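Transcriptional regulator, MarR family (Silicibacter pomeroyi DSS-3, PDB 3CDH) probably binds DNA as a transcription factor of the MarR family, working as a two-chain helix-turn-helix regulator of gene expression. Local coordinates at residues B[30-33]-B[34-37]. Numbering follows the deposited sequence. Where two conformers were deposited one is given.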
loop_
_atom_site.group_PDB
_atom_site.type_symbol
_atom_site.label_atom_id
_atom_site.label_comp_id
_atom_site.label_asym_id
_atom_site.label_seq_id
_atom_site.Cartn_x
_atom_site.Cartn_y
_atom_site.Cartn_z
ATOM N N ALA B 30 6.442 5.855 -5.840
ATOM C CA ALA B 30 6.695 7.285 -5.620
ATOM C C ALA B 30 7.000 8.047 -6.916
ATOM O O ALA B 30 6.357 9.071 -7.207
ATOM C CB ALA B 30 7.784 7.515 -4.553
ATOM N N GLN B 31 7.929 7.530 -7.710
ATOM C CA GLN B 31 8.342 8.279 -8.886
ATOM C C GLN B 31 7.212 8.407 -9.900
ATOM O O GLN B 31 6.943 9.483 -10.416
ATOM C CB GLN B 31 9.591 7.682 -9.515
ATOM C CG GLN B 31 10.479 8.680 -10.273
ATOM C CD GLN B 31 11.507 7.950 -11.179
ATOM O OE1 GLN B 31 12.626 7.614 -10.730
ATOM N NE2 GLN B 31 11.105 7.659 -12.447
ATOM N N PHE B 32 6.513 7.323 -10.165
ATOM C CA PHE B 32 5.407 7.409 -11.081
ATOM C C PHE B 32 4.279 8.289 -10.564
ATOM O O PHE B 32 3.650 9.023 -11.344
ATOM C CB PHE B 32 4.867 6.037 -11.452
ATOM C CG PHE B 32 4.001 6.073 -12.657
ATOM C CD1 PHE B 32 4.534 6.474 -13.887
ATOM C CD2 PHE B 32 2.647 5.795 -12.564
ATOM C CE1 PHE B 32 3.738 6.567 -15.008
ATOM C CE2 PHE B 32 1.827 5.870 -13.704
ATOM C CZ PHE B 32 2.376 6.260 -14.922
ATOM N N HIS B 33 4.011 8.211 -9.260
ATOM C CA HIS B 33 3.003 9.073 -8.694
ATOM C C HIS B 33 3.399 10.549 -8.857
ATOM O O HIS B 33 2.550 11.372 -9.178
ATOM C CB HIS B 33 2.640 8.687 -7.259
ATOM C CG HIS B 33 1.924 7.369 -7.140
ATOM N ND1 HIS B 33 1.637 6.788 -5.921
ATOM C CD2 HIS B 33 1.451 6.509 -8.084
ATOM C CE1 HIS B 33 1.014 5.632 -6.121
ATOM N NE2 HIS B 33 0.894 5.436 -7.422
ATOM N N ASP B 34 4.682 10.870 -8.700
ATOM C CA ASP B 34 5.196 12.216 -9.018
ATOM C C ASP B 34 4.753 12.695 -10.417
ATOM O O ASP B 34 4.360 13.863 -10.616
ATOM C CB ASP B 34 6.735 12.281 -8.936
ATOM C CG ASP B 34 7.283 12.056 -7.523
ATOM O OD1 ASP B 34 6.569 12.340 -6.529
ATOM O OD2 ASP B 34 8.452 11.597 -7.410
ATOM N N HIS B 35 4.829 11.770 -11.363
ATOM C CA HIS B 35 4.499 12.024 -12.743
ATOM C C HIS B 35 3.009 12.284 -12.937
ATOM O O HIS B 35 2.623 13.245 -13.606
ATOM C CB HIS B 35 4.977 10.852 -13.599
ATOM C CG HIS B 35 4.687 11.008 -15.053
ATOM N ND1 HIS B 35 5.211 12.033 -15.808
ATOM C CD2 HIS B 35 3.920 10.276 -15.893
ATOM C CE1 HIS B 35 4.769 11.938 -17.048
ATOM N NE2 HIS B 35 3.996 10.871 -17.130
ATOM N N ILE B 36 2.176 11.432 -12.353
ATOM C CA ILE B 36 0.727 11.623 -12.374
ATOM C C ILE B 36 0.357 13.004 -11.804
ATOM O O ILE B 36 -0.434 13.730 -12.402
ATOM C CB ILE B 36 0.029 10.440 -11.609
ATOM C CG1 ILE B 36 -0.331 9.367 -12.592
ATOM C CG2 ILE B 36 -1.295 10.782 -10.957
ATOM C CD1 ILE B 36 0.828 8.656 -13.087
ATOM N N ARG B 37 0.939 13.335 -10.650
ATOM C CA ARG B 37 0.684 14.584 -9.945
ATOM C C ARG B 37 0.969 15.756 -10.889
ATOM O O ARG B 37 0.133 16.649 -11.050
ATOM C CB ARG B 37 1.546 14.650 -8.676
ATOM C CG ARG B 37 0.998 15.511 -7.522
ATOM C CD ARG B 37 1.517 15.069 -6.118
ATOM N NE ARG B 37 1.124 13.689 -5.817
ATOM C CZ ARG B 37 1.979 12.679 -5.659
ATOM N NH1 ARG B 37 3.291 12.904 -5.740
ATOM N NH2 ARG B 37 1.523 11.446 -5.413
#
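The rings of Phe-32 and His-35, three residues apart on one helix, meet obliquely, their planes at 42° and CD2 of His-35 3.8 Å from CE1 of Phe-32. Both side chains leave the backbone with CG anti to N (chi1 -164° and -180°), which brings the two rings together on one side of the helix. The pair illustrates how a helix sorts its side chains by face.

Phe-32 and Ile-36 are the buried residues here, with His-35 at their margin. Phe-32 also meets Trp-46 and His-121 edge-to-face and packs on Tyr-16 of the second subunit, tying this helix to helices 43-54 and 105-130 and to the dimer partner.

Beneath the side chains runs the regular i to i+4 ladder of helix 17-38, from Asp-34 N on Ala-30 O to Arg-37 N on His-33 O, with the bond from His-35 N to Gln-31 O the longest, at 3.3 Å.

Elsewhere on the helix, in one of the two conformers of Arg-37, the chain folds back and sets its guanidinium over the carbonyl oxygen of His-33, which sits off-centre toward the rim of the group. In this conformer NH1 of Arg-37 makes a long salt bridge to OD1 of Asp-34, 3.4 Å.

The chemistry implies that this part of helix 17-38 is amphipathic: its buried side joins helices and subunits through aromatic packing, while the exposed charges of Asp-34 and Arg-37, where that conformer is populated, may partly offset each other.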